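Cobalamin biosynthesis protein CobN (Mycobacterium tuberculosis, PDB 7C6O) probably inserts cobalt into the corrin ring as the large, catalytic subunit of cobaltochelatase, an ATP-dependent enzyme of aerobic cobalamin biosynthesis. Local coordinates at residues Pro38-Leu43 against Phe155-Val160; Asp77-Ala82 against Ile100-Ala105; Ser394-Leu399 against Glu416-Asp421; Gly410-Val415 against Gly501-Met506; Trp856-Ala861 against Asp1104-Arg1109. All blocks are in the same frame, centred on the assembly; numbering follows the deposited sequence.

Contact 1: Pro38-Leu43 against Phe155-Val160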
# COMPACT_ATOMS: atom_id res chain seq x y z
N PRO A 38 -10.50 -48.46 26.08
CA PRO A 38 -9.08 -48.14 26.23
C PRO A 38 -8.57 -48.30 27.65
O PRO A 38 -8.38 -47.30 28.34
CB PRO A 38 -9.01 -46.67 25.81
CG PRO A 38 -10.38 -46.14 26.05
CD PRO A 38 -11.30 -47.28 25.72
N GLU A 39 -8.34 -49.53 28.09
CA GLU A 39 -7.78 -49.69 29.42
C GLU A 39 -6.25 -49.68 29.35
O GLU A 39 -5.63 -48.86 30.03
CB GLU A 39 -8.31 -50.96 30.09
CG GLU A 39 -8.01 -51.05 31.59
CD GLU A 39 -6.64 -51.61 31.88
OE1 GLU A 39 -6.36 -52.76 31.47
OE2 GLU A 39 -5.83 -50.90 32.51
N PRO A 40 -5.60 -50.54 28.54
CA PRO A 40 -4.14 -50.51 28.51
C PRO A 40 -3.62 -49.19 27.97
O PRO A 40 -4.23 -48.56 27.10
CB PRO A 40 -3.77 -51.68 27.59
CG PRO A 40 -4.99 -52.53 27.54
CD PRO A 40 -6.13 -51.58 27.64
N THR A 41 -2.47 -48.77 28.49
CA THR A 41 -1.87 -47.50 28.11
C THR A 41 -0.92 -47.72 26.93
O THR A 41 0.02 -48.52 27.03
CB THR A 41 -1.12 -46.88 29.28
OG1 THR A 41 -2.04 -46.62 30.35
CG2 THR A 41 -0.47 -45.57 28.86
N VAL A 42 -1.16 -47.01 25.84
CA VAL A 42 -0.30 -47.06 24.66
C VAL A 42 0.46 -45.74 24.58
O VAL A 42 -0.15 -44.67 24.51
CB VAL A 42 -1.10 -47.32 23.38
CG1 VAL A 42 -0.19 -47.22 22.16
CG2 VAL A 42 -1.77 -48.68 23.44
N LEU A 43 1.79 -45.82 24.60
CA LEU A 43 2.64 -44.65 24.45
C LEU A 43 2.94 -44.45 22.97
O LEU A 43 3.49 -45.34 22.32
CB LEU A 43 3.93 -44.82 25.26
CG LEU A 43 4.98 -43.71 25.12
CD1 LEU A 43 4.41 -42.37 25.57
CD2 LEU A 43 6.23 -44.06 25.91
N PHE A 155 -6.52 -52.21 17.95
CA PHE A 155 -5.79 -53.22 17.19
C PHE A 155 -4.56 -53.69 17.95
O PHE A 155 -4.29 -54.89 18.04
CB PHE A 155 -5.40 -52.67 15.81
CG PHE A 155 -4.39 -53.52 15.09
CD1 PHE A 155 -4.78 -54.69 14.47
CD2 PHE A 155 -3.05 -53.15 15.05
CE1 PHE A 155 -3.85 -55.49 13.81
CE2 PHE A 155 -2.12 -53.94 14.39
CZ PHE A 155 -2.52 -55.11 13.77
N LEU A 156 -3.79 -52.74 18.50
CA LEU A 156 -2.57 -53.12 19.19
C LEU A 156 -2.86 -53.87 20.48
O LEU A 156 -2.20 -54.86 20.80
CB LEU A 156 -1.73 -51.88 19.47
CG LEU A 156 -1.13 -51.24 18.22
CD1 LEU A 156 -0.46 -49.94 18.59
CD2 LEU A 156 -0.16 -52.20 17.57
N CYS A 157 -3.86 -53.41 21.24
CA CYS A 157 -4.22 -54.09 22.48
C CYS A 157 -4.67 -55.52 22.21
O CYS A 157 -4.18 -56.47 22.84
CB CYS A 157 -5.32 -53.31 23.21
SG CYS A 157 -4.75 -51.78 23.97
N ASP A 158 -5.60 -55.70 21.26
CA ASP A 158 -6.10 -57.04 20.98
C ASP A 158 -5.02 -57.94 20.40
O ASP A 158 -4.97 -59.14 20.69
CB ASP A 158 -7.29 -56.97 20.02
CG ASP A 158 -8.54 -56.40 20.68
OD1 ASP A 158 -8.45 -55.95 21.84
OD2 ASP A 158 -9.60 -56.42 20.02
N THR A 159 -4.14 -57.38 19.56
CA THR A 159 -3.11 -58.19 18.91
C THR A 159 -1.99 -58.55 19.88
O THR A 159 -1.56 -59.70 19.93
CB THR A 159 -2.55 -57.45 17.70
OG1 THR A 159 -3.59 -57.22 16.74
CG2 THR A 159 -1.44 -58.26 17.04
N VAL A 160 -1.51 -57.57 20.64
CA VAL A 160 -0.33 -57.76 21.49
C VAL A 160 -0.72 -58.32 22.85
O VAL A 160 -0.09 -59.26 23.35
CB VAL A 160 0.45 -56.44 21.62
CG1 VAL A 160 1.63 -56.61 22.56
CG2 VAL A 160 0.91 -55.96 20.25
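Pro40, in the loop just ahead of strand 42-46, and Val42, its first residue, meet Cys157 and Leu156 of helix 146-161 through apolar contacts alone. The thiol sulfur of Cys157 lies over one face of the proline ring, offset toward its outer atoms: SG is 3.7 Å from Pro40 CG, with Pro40 CB and CD nearly as close. It is carried there by a first torsion that puts SG anti to the carbonyl carbon (chi1 -72°). A small, polarisable sulfur suits this place, where the ring comes close to the helix. Val42 adds both branches beside it, CG2 reaching Cys157 SG at 4.3 Å and CG1 reaching Leu156 CD1 at 4.5 Å, a looser touch.

The polar bonds serve each segment separately. Phe155 O takes two donors from opposite faces of its carbonyl plane, Thr159 OG1 at 2.8 Å and Thr159 N at 2.9 Å, so the threonine hydroxyl is satisfied within its own helix. Asp158 turns its carboxylate to Thr163, Phe165 and Gly166, fixing the chain that follows the helix. On the other segment, Val42 pairs through its backbone with Asn61 and Arg63 of the neighbouring strand region.

Leu156 also rests on Ile84 and Val86 of strand 84-89; with Val42 the helix thus covers two adjacent strands, as in the layered packing of helices on a parallel sheet in an alpha/beta domain with Rossmann-like topology.

Contact 2: Asp77-Ala82 against Ile100-Ala105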
# COMPACT_ATOMS: atom_id res chain seq x y z
N ASP A 77 10.36 -42.01 32.10
CA ASP A 77 9.15 -41.76 32.88
C ASP A 77 7.90 -42.17 32.11
O ASP A 77 7.00 -42.81 32.67
CB ASP A 77 9.07 -40.29 33.28
CG ASP A 77 9.97 -39.94 34.46
OD1 ASP A 77 10.61 -40.86 35.02
OD2 ASP A 77 10.03 -38.75 34.82
N LEU A 78 7.83 -41.81 30.83
CA LEU A 78 6.68 -42.22 30.02
C LEU A 78 6.64 -43.73 29.82
O LEU A 78 5.56 -44.33 29.81
CB LEU A 78 6.72 -41.50 28.67
CG LEU A 78 6.34 -40.02 28.70
CD1 LEU A 78 6.72 -39.36 27.39
CD2 LEU A 78 4.85 -39.88 28.96
N LEU A 79 7.81 -44.36 29.67
CA LEU A 79 7.86 -45.80 29.43
C LEU A 79 7.34 -46.58 30.62
O LEU A 79 6.76 -47.67 30.45
CB LEU A 79 9.28 -46.23 29.09
CG LEU A 79 9.81 -45.85 27.71
CD1 LEU A 79 11.30 -46.15 27.61
CD2 LEU A 79 9.04 -46.59 26.64
N ALA A 80 7.52 -46.06 31.84
CA ALA A 80 7.06 -46.75 33.03
C ALA A 80 5.54 -46.90 33.06
O ALA A 80 5.03 -47.78 33.76
CB ALA A 80 7.54 -46.02 34.28
N GLU A 81 4.82 -46.07 32.32
CA GLU A 81 3.36 -46.09 32.32
C GLU A 81 2.77 -46.85 31.14
O GLU A 81 1.55 -46.95 31.03
CB GLU A 81 2.81 -44.66 32.32
CG GLU A 81 3.23 -43.82 33.51
CD GLU A 81 2.58 -42.45 33.51
OE1 GLU A 81 1.83 -42.15 32.57
OE2 GLU A 81 2.83 -41.68 34.46
N ALA A 82 3.61 -47.41 30.26
CA ALA A 82 3.15 -47.92 28.98
C ALA A 82 3.04 -49.44 28.98
O ALA A 82 3.92 -50.14 29.52
CB ALA A 82 4.08 -47.48 27.85
N ILE A 100 15.24 -45.37 20.50
CA ILE A 100 14.76 -46.70 20.11
C ILE A 100 15.44 -47.78 20.95
O ILE A 100 14.78 -48.70 21.45
CB ILE A 100 14.97 -46.92 18.60
CG1 ILE A 100 14.05 -45.99 17.80
CG2 ILE A 100 14.71 -48.38 18.24
CD1 ILE A 100 14.27 -46.06 16.30
N ASP A 101 16.76 -47.69 21.13
CA ASP A 101 17.47 -48.69 21.92
C ASP A 101 16.95 -48.72 23.36
O ASP A 101 16.84 -49.79 23.96
CB ASP A 101 18.97 -48.41 21.91
CG ASP A 101 19.61 -48.74 20.57
OD1 ASP A 101 19.00 -49.48 19.78
OD2 ASP A 101 20.73 -48.25 20.31
N THR A 102 16.63 -47.55 23.91
CA THR A 102 16.11 -47.50 25.28
C THR A 102 14.76 -48.19 25.39
O THR A 102 14.52 -48.95 26.34
CB THR A 102 16.00 -46.04 25.74
OG1 THR A 102 17.31 -45.46 25.81
CG2 THR A 102 15.34 -45.96 27.11
N VAL A 103 13.87 -47.96 24.42
CA VAL A 103 12.56 -48.60 24.45
C VAL A 103 12.69 -50.11 24.34
O VAL A 103 12.08 -50.86 25.11
CB VAL A 103 11.67 -48.02 23.33
CG1 VAL A 103 10.36 -48.79 23.25
CG2 VAL A 103 11.40 -46.55 23.58
N ILE A 104 13.52 -50.57 23.40
CA ILE A 104 13.67 -52.01 23.19
C ILE A 104 14.29 -52.67 24.42
O ILE A 104 13.87 -53.76 24.83
CB ILE A 104 14.50 -52.27 21.92
CG1 ILE A 104 13.69 -51.89 20.68
CG2 ILE A 104 14.96 -53.72 21.85
CD1 ILE A 104 14.46 -51.97 19.39
N ALA A 105 15.29 -52.02 25.03
CA ALA A 105 15.93 -52.59 26.21
C ALA A 105 14.99 -52.68 27.40
O ALA A 105 15.22 -53.50 28.30
CB ALA A 105 17.17 -51.78 26.58
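The 2.9 Å bond from Ala105 N to Asp101 O belongs to the helical turn that holds Thr102 and Val103 against Leu79. Thr102 spends its hydroxyl on the same helix, OG1 bonding to Ser98 O, and this leaves its methyl to face the neighbour. With CG2 anti to the backbone N (OG1 at chi1 -65°), that methyl comes within 4.1 Å of Leu79 CD1.

The closer meeting is with Val103, whose side chain stands at about a right angle to that of Leu79. Its CG2 methyl faces the leucine fork, 3.9 Å from Leu79 CD2 and a little farther from CD1. Leucine suits the position because its two terminal methyls can serve two residues of the partner helix at once, while branched valine offers a compact knob close to its backbone.

A type I turn from Leu79 to Ala82, closed by Ala82 N on Leu79 O at 3.2 Å, leads toward strand 84-89. Leu79 and Val103 both rest on Val85 of that strand, so neighbouring crossover helices of a beta-alpha-beta fold share one floor. Since only methyl groups meet across the gap, the helices are joined by dispersion and exclusion of water, without a directional bond to fix their spacing.

Contact 3: Ser394-Leu399 against Glu416-Asp421; sequences SAVALL and ESNDGD
Val396 drives one methyl into the start of helix 420-431: its CG2 lies 3.7 Å from Gly420 CA and 3.9 Å from Gly420 N, with Asp419 O slightly farther off. This is the close side of the contact, where the two backbones come within 6.0 Å between Val396 CA and Gly420 CA. At Gly420 the valine methyl meets bare main chain, as glycine allows. The valine's rotation (CG1 anti to the backbone N, chi1 166°) sets one methyl on Asn418 and the other on Gly420, two residues on.

The other methyl meets a more open side. Val396 CG1 is 3.6 Å from Asn418 OD1, the asparagine crossing it at about a right angle from an exposed part of the chain. That oxygen is not left to the methyl, for it accepts a hydrogen bond from Gln400 NE2 farther along helix 391-405. Asn418 has a positive phi of 55°, a backbone shape asparagine tolerates well, and Asp419 follows as the N-cap of the new helix, with a weak bond to Ala422 N.

Inward, Leu423 of helix 420-431 touches Ala395, Val396 and Leu399, while Ala395 and Leu398 lie on strand 369-373 and Ala397 and Leu398 meet helix 807-815.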
# COMPACT_ATOMS: atom_id res chain seq x y z
N SER A 394 -16.37 11.07 -13.25
CA SER A 394 -16.40 9.63 -13.00
C SER A 394 -17.68 9.23 -12.28
O SER A 394 -18.27 8.18 -12.58
CB SER A 394 -15.17 9.21 -12.20
OG SER A 394 -13.98 9.47 -12.91
N ALA A 395 -18.11 10.04 -11.31
CA ALA A 395 -19.36 9.76 -10.61
C ALA A 395 -20.55 9.80 -11.56
O ALA A 395 -21.43 8.94 -11.51
CB ALA A 395 -19.55 10.74 -9.46
N VAL A 396 -20.60 10.82 -12.43
CA VAL A 396 -21.68 10.90 -13.41
C VAL A 396 -21.68 9.66 -14.30
O VAL A 396 -22.72 9.03 -14.51
CB VAL A 396 -21.55 12.19 -14.25
CG1 VAL A 396 -22.46 12.12 -15.47
CG2 VAL A 396 -21.89 13.41 -13.40
N ALA A 397 -20.51 9.29 -14.83
CA ALA A 397 -20.43 8.15 -15.73
C ALA A 397 -20.83 6.86 -15.02
O ALA A 397 -21.48 5.99 -15.61
CB ALA A 397 -19.02 8.03 -16.31
N LEU A 398 -20.46 6.73 -13.74
CA LEU A 398 -20.86 5.55 -12.98
C LEU A 398 -22.37 5.53 -12.76
O LEU A 398 -23.02 4.50 -12.96
CB LEU A 398 -20.13 5.51 -11.64
CG LEU A 398 -20.58 4.42 -10.67
CD1 LEU A 398 -20.32 3.03 -11.25
CD2 LEU A 398 -19.90 4.57 -9.32
N LEU A 399 -22.95 6.67 -12.36
CA LEU A 399 -24.38 6.72 -12.12
C LEU A 399 -25.17 6.48 -13.39
O LEU A 399 -26.22 5.82 -13.37
CB LEU A 399 -24.75 8.07 -11.50
CG LEU A 399 -24.13 8.29 -10.11
CD1 LEU A 399 -24.36 9.69 -9.58
CD2 LEU A 399 -24.67 7.26 -9.15
N GLU A 416 -28.58 13.12 -15.56
CA GLU A 416 -29.31 13.20 -16.82
C GLU A 416 -28.66 14.20 -17.78
O GLU A 416 -28.52 13.92 -18.97
CB GLU A 416 -30.77 13.57 -16.57
CG GLU A 416 -31.59 13.76 -17.83
CD GLU A 416 -31.64 12.50 -18.67
OE1 GLU A 416 -31.84 11.41 -18.10
OE2 GLU A 416 -31.46 12.61 -19.91
N SER A 417 -28.27 15.37 -17.27
CA SER A 417 -27.69 16.41 -18.10
C SER A 417 -26.20 16.22 -18.37
O SER A 417 -25.60 17.07 -19.04
CB SER A 417 -27.93 17.78 -17.47
OG SER A 417 -27.32 17.88 -16.20
N ASN A 418 -25.60 15.14 -17.87
CA ASN A 418 -24.19 14.82 -18.10
C ASN A 418 -23.28 15.98 -17.69
O ASN A 418 -22.48 16.50 -18.47
CB ASN A 418 -23.96 14.43 -19.57
CG ASN A 418 -22.64 13.72 -19.78
OD1 ASN A 418 -22.19 12.94 -18.94
ND2 ASN A 418 -21.99 14.01 -20.90
N ASP A 419 -23.41 16.37 -16.42
CA ASP A 419 -22.77 17.59 -15.92
C ASP A 419 -22.18 17.30 -14.54
O ASP A 419 -22.89 17.34 -13.53
CB ASP A 419 -23.77 18.74 -15.86
CG ASP A 419 -23.15 20.05 -15.42
OD1 ASP A 419 -21.94 20.09 -15.12
OD2 ASP A 419 -23.89 21.06 -15.37
N GLY A 420 -20.87 17.04 -14.49
CA GLY A 420 -20.23 16.73 -13.23
C GLY A 420 -20.28 17.89 -12.24
O GLY A 420 -20.41 17.68 -11.03
N ASP A 421 -20.17 19.12 -12.74
CA ASP A 421 -20.25 20.28 -11.86
C ASP A 421 -21.60 20.35 -11.16
O ASP A 421 -21.67 20.64 -9.96
CB ASP A 421 -20.01 21.57 -12.65
CG ASP A 421 -18.54 21.81 -12.95
OD1 ASP A 421 -17.71 20.94 -12.63
OD2 ASP A 421 -18.22 22.88 -13.52

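Contact 4: Gly410-Val415 against Gly501-Met506; sequences GDLPGV and GNLVLM
Leu412 and Leu505 reach for each other tip to tip, their CD1 methyls 3.9 Å apart. The same Leu412 CD1 stands 4.4 Å from Leu503 CD2, so one methyl of the loop rests between two leucines of the strand. On the loop side, a chi1 of -67° keeps CG of Leu412 beside the backbone N and aims the chain at the strand. At the exposed end of the contact the main chains themselves close in, with Gly410 CA 3.8 Å from Gly501 N. Both glycines have positive phi, and the backbones are too close there to leave room for a side chain on either.

Gly501 and Asn502 form the two-residue link between the antiparallel strands 492-500 and 503-507. This is a tight beta-hairpin, and the angles of Gly501 (60°, -129°) are close to those of the first corner of a type II' turn. Strand alternation then sends Leu503 and Leu505 toward the loop, while Val504 and Met506 pack on Trp538 and Leu539 of helix 530-539.

Farther out, Leu412 is bedded on Leu498 and Ala500 of the hairpin's other strand and on Leu399 of helix 391-405. The loop turns after it, Val415 N bonding to Leu412 O at 3.2 Å, with Gly414 allowing the bend. Gln400 NE2 binds Val415 O, tying the end of this turn to the helix.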
# COMPACT_ATOMS: atom_id res chain seq x y z
N GLY A 410 -32.63 7.71 -9.09
CA GLY A 410 -33.37 8.93 -8.85
C GLY A 410 -33.12 9.98 -9.92
O GLY A 410 -32.82 9.67 -11.08
N ASP A 411 -33.23 11.25 -9.53
CA ASP A 411 -33.01 12.35 -10.47
C ASP A 411 -31.91 13.27 -9.94
O ASP A 411 -32.15 14.43 -9.63
CB ASP A 411 -34.30 13.13 -10.70
CG ASP A 411 -34.16 14.20 -11.76
OD1 ASP A 411 -33.51 13.92 -12.79
OD2 ASP A 411 -34.71 15.30 -11.57
N LEU A 412 -30.70 12.73 -9.82
CA LEU A 412 -29.59 13.52 -9.32
C LEU A 412 -29.18 14.57 -10.35
O LEU A 412 -29.10 14.27 -11.55
CB LEU A 412 -28.40 12.62 -8.99
CG LEU A 412 -28.62 11.68 -7.81
CD1 LEU A 412 -27.63 10.53 -7.84
CD2 LEU A 412 -28.52 12.45 -6.51
N PRO A 413 -28.94 15.81 -9.93
CA PRO A 413 -28.50 16.84 -10.88
C PRO A 413 -27.20 16.43 -11.55
O PRO A 413 -26.30 15.86 -10.91
CB PRO A 413 -28.32 18.08 -10.01
CG PRO A 413 -29.12 17.81 -8.77
CD PRO A 413 -29.03 16.33 -8.56
N GLY A 414 -27.11 16.69 -12.85
CA GLY A 414 -25.92 16.39 -13.61
C GLY A 414 -25.85 14.99 -14.17
O GLY A 414 -25.07 14.74 -15.09
N VAL A 415 -26.64 14.05 -13.64
CA VAL A 415 -26.62 12.69 -14.18
C VAL A 415 -27.33 12.66 -15.53
O VAL A 415 -26.76 12.23 -16.54
CB VAL A 415 -27.26 11.71 -13.18
CG1 VAL A 415 -27.37 10.32 -13.81
CG2 VAL A 415 -26.45 11.65 -11.90
N GLY A 501 -33.61 7.91 -5.18
CA GLY A 501 -33.89 6.53 -5.53
C GLY A 501 -33.34 5.59 -4.47
O GLY A 501 -33.59 5.75 -3.27
N ASN A 502 -32.58 4.59 -4.92
CA ASN A 502 -31.93 3.65 -4.02
C ASN A 502 -30.47 4.02 -3.76
O ASN A 502 -29.68 3.17 -3.35
CB ASN A 502 -32.02 2.23 -4.57
CG ASN A 502 -33.40 1.62 -4.37
OD1 ASN A 502 -34.15 2.04 -3.48
ND2 ASN A 502 -33.74 0.63 -5.18
N LEU A 503 -30.11 5.28 -4.00
CA LEU A 503 -28.74 5.74 -3.87
C LEU A 503 -28.65 6.81 -2.79
O LEU A 503 -29.59 7.58 -2.58
CB LEU A 503 -28.22 6.32 -5.18
CG LEU A 503 -27.46 5.42 -6.15
CD1 LEU A 503 -28.10 4.06 -6.31
CD2 LEU A 503 -27.42 6.12 -7.47
N VAL A 504 -27.51 6.85 -2.11
CA VAL A 504 -27.16 7.97 -1.25
C VAL A 504 -25.75 8.41 -1.59
O VAL A 504 -24.84 7.58 -1.70
CB VAL A 504 -27.30 7.62 0.25
CG1 VAL A 504 -26.43 6.43 0.63
CG2 VAL A 504 -26.94 8.83 1.11
N LEU A 505 -25.58 9.71 -1.82
CA LEU A 505 -24.28 10.31 -2.04
C LEU A 505 -23.92 11.09 -0.78
O LEU A 505 -24.70 11.94 -0.33
CB LEU A 505 -24.27 11.22 -3.27
CG LEU A 505 -24.04 10.55 -4.62
CD1 LEU A 505 -25.17 9.59 -4.99
CD2 LEU A 505 -23.84 11.59 -5.72
N MET A 506 -22.77 10.78 -0.19
CA MET A 506 -22.39 11.33 1.10
C MET A 506 -20.94 11.76 1.06
O MET A 506 -20.08 11.05 0.54
CB MET A 506 -22.61 10.31 2.23
CG MET A 506 -22.26 10.82 3.62
SD MET A 506 -22.47 9.57 4.90
CE MET A 506 -24.25 9.44 4.95

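Contact 5: Trp856-Ala861 against Asp1104-Arg1109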
# COMPACT_ATOMS: atom_id res chain seq x y z
N TRP A 856 18.23 -2.70 -5.72
CA TRP A 856 19.56 -2.51 -5.15
C TRP A 856 20.43 -1.65 -6.06
O TRP A 856 21.13 -0.76 -5.58
CB TRP A 856 20.22 -3.86 -4.89
CG TRP A 856 21.66 -3.76 -4.50
CD1 TRP A 856 22.74 -4.22 -5.21
CD2 TRP A 856 22.19 -3.14 -3.32
NE1 TRP A 856 23.90 -3.93 -4.54
CE2 TRP A 856 23.60 -3.27 -3.38
CE3 TRP A 856 21.62 -2.49 -2.22
CZ2 TRP A 856 24.43 -2.78 -2.38
CZ3 TRP A 856 22.45 -2.01 -1.23
CH2 TRP A 856 23.84 -2.15 -1.32
N GLU A 857 20.39 -1.92 -7.37
CA GLU A 857 21.14 -1.10 -8.31
C GLU A 857 20.71 0.36 -8.23
O GLU A 857 21.55 1.27 -8.22
CB GLU A 857 20.95 -1.62 -9.74
CG GLU A 857 21.40 -3.05 -9.97
CD GLU A 857 21.38 -3.42 -11.44
OE1 GLU A 857 21.50 -2.51 -12.28
OE2 GLU A 857 21.25 -4.62 -11.74
N ALA A 858 19.40 0.60 -8.16
CA ALA A 858 18.90 1.97 -8.10
C ALA A 858 19.28 2.65 -6.80
O ALA A 858 19.68 3.82 -6.79
CB ALA A 858 17.38 1.98 -8.29
N GLY A 859 19.16 1.93 -5.68
CA GLY A 859 19.51 2.52 -4.39
C GLY A 859 20.97 2.91 -4.30
O GLY A 859 21.31 3.95 -3.74
N VAL A 860 21.86 2.07 -4.85
CA VAL A 860 23.28 2.42 -4.90
C VAL A 860 23.48 3.68 -5.73
O VAL A 860 24.25 4.57 -5.35
CB VAL A 860 24.09 1.23 -5.45
CG1 VAL A 860 25.53 1.67 -5.74
CG2 VAL A 860 24.08 0.07 -4.47
N ALA A 861 22.81 3.77 -6.87
CA ALA A 861 22.91 4.97 -7.70
C ALA A 861 22.35 6.19 -6.99
O ALA A 861 22.92 7.28 -7.08
CB ALA A 861 22.20 4.74 -9.04
N ASP A 1104 17.46 3.99 -15.00
CA ASP A 1104 18.69 4.03 -15.78
C ASP A 1104 19.24 5.44 -15.95
O ASP A 1104 20.21 5.63 -16.69
CB ASP A 1104 18.47 3.37 -17.14
CG ASP A 1104 17.20 3.85 -17.83
OD1 ASP A 1104 16.50 4.71 -17.25
OD2 ASP A 1104 16.92 3.36 -18.94
N ALA A 1105 18.64 6.43 -15.29
CA ALA A 1105 19.12 7.80 -15.33
C ALA A 1105 18.80 8.47 -13.99
O ALA A 1105 18.09 9.46 -13.91
CB ALA A 1105 18.51 8.56 -16.51
N ILE A 1106 19.34 7.92 -12.91
CA ILE A 1106 19.08 8.47 -11.59
C ILE A 1106 19.86 9.77 -11.42
O ILE A 1106 21.06 9.84 -11.72
CB ILE A 1106 19.43 7.45 -10.50
CG1 ILE A 1106 18.32 6.40 -10.41
CG2 ILE A 1106 19.64 8.13 -9.15
CD1 ILE A 1106 18.59 5.31 -9.43
N ARG A 1107 19.17 10.81 -10.96
CA ARG A 1107 19.75 12.14 -10.79
C ARG A 1107 19.34 12.70 -9.43
O ARG A 1107 18.30 12.33 -8.88
CB ARG A 1107 19.30 13.10 -11.90
CG ARG A 1107 19.77 12.72 -13.29
CD ARG A 1107 18.75 13.12 -14.34
NE ARG A 1107 17.53 12.33 -14.23
CZ ARG A 1107 16.35 12.67 -14.75
NH1 ARG A 1107 16.23 13.81 -15.42
NH2 ARG A 1107 15.30 11.88 -14.59
N THR A 1108 20.17 13.59 -8.90
CA THR A 1108 19.89 14.28 -7.65
C THR A 1108 19.88 15.78 -7.91
O THR A 1108 20.74 16.31 -8.62
CB THR A 1108 20.94 13.94 -6.58
OG1 THR A 1108 20.92 12.53 -6.33
CG2 THR A 1108 20.66 14.68 -5.28
N ARG A 1109 18.89 16.46 -7.35
CA ARG A 1109 18.83 17.91 -7.42
C ARG A 1109 18.37 18.45 -6.08
O ARG A 1109 17.85 17.71 -5.24
CB ARG A 1109 17.91 18.39 -8.56
CG ARG A 1109 16.47 17.94 -8.45
CD ARG A 1109 15.70 18.30 -9.72
NE ARG A 1109 16.13 17.49 -10.86
CZ ARG A 1109 15.49 16.41 -11.29
NH1 ARG A 1109 14.38 15.99 -10.68
NH2 ARG A 1109 15.96 15.73 -12.33
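Helix 853-874 comes nearest to the chain entering strand 1107-1110 where Ala861 CA lies 6.5 Å from Ile1106 CA. Ala858 and Ala861 are one turn apart along the helix, while Ile1106 is in extended conformation just before the strand.

Its side chain lies against both alanines. CD1 lies 3.7 Å from Ala858 CB and equally 3.7 Å from Ala861 CB. It also presses on Ala858 O at 3.2 Å, a tight carbon-to-oxygen approach. CG1 stands anti to the carbonyl carbon (chi1 -77°), which sends the long branch into the helix. Alanine suits both helix positions by its small size, since the isoleucine methyl reaches the main chain itself.

Strand 1107-1110 is an edge strand of a mixed eight-stranded sheet, antiparallel to strand 1094-1099, and the helix packs beside its beginning. Thr1108 extends this association, its hydroxyl hydrogen-bonded to that of Ser865 farther along the helix.

Arg1107 leaves the backbone on the side away from the helix, and its NE bonds back to Ala1105 O at 2.9 Å, somewhat bent at 143°, with the oxygen tilted 25° out of the guanidinium plane. Asp1099 forms salt bridges with both Arg1107 and Arg1109, which probably offsets the closeness of their two charges.

How the contacts relate
Contacts 1 and 2 belong to one small sheet domain, their centres 15 Å apart. Val42 serves contact 1, whereas the next residue, Leu43, turns to contact 2 and brings its CD2 within 3.9 Å of Leu79 CD2. Sodium bound by Asp125 and Ser127 lies about 13 Å from the side chain of Leu156 and about 12 Å from that of Val103. Contacts 3 and 4, with centres 10 Å apart, interlock along the chain: Asp419 N probably bonds to Gly414 O at 2.7 Å, and Leu399, from the helix of contact 3, packs on Leu503 and Val415 of contact 4. Contact 5 stands apart, its centre 43 Å from that of contact 3 and 70 Å from that of contact 1.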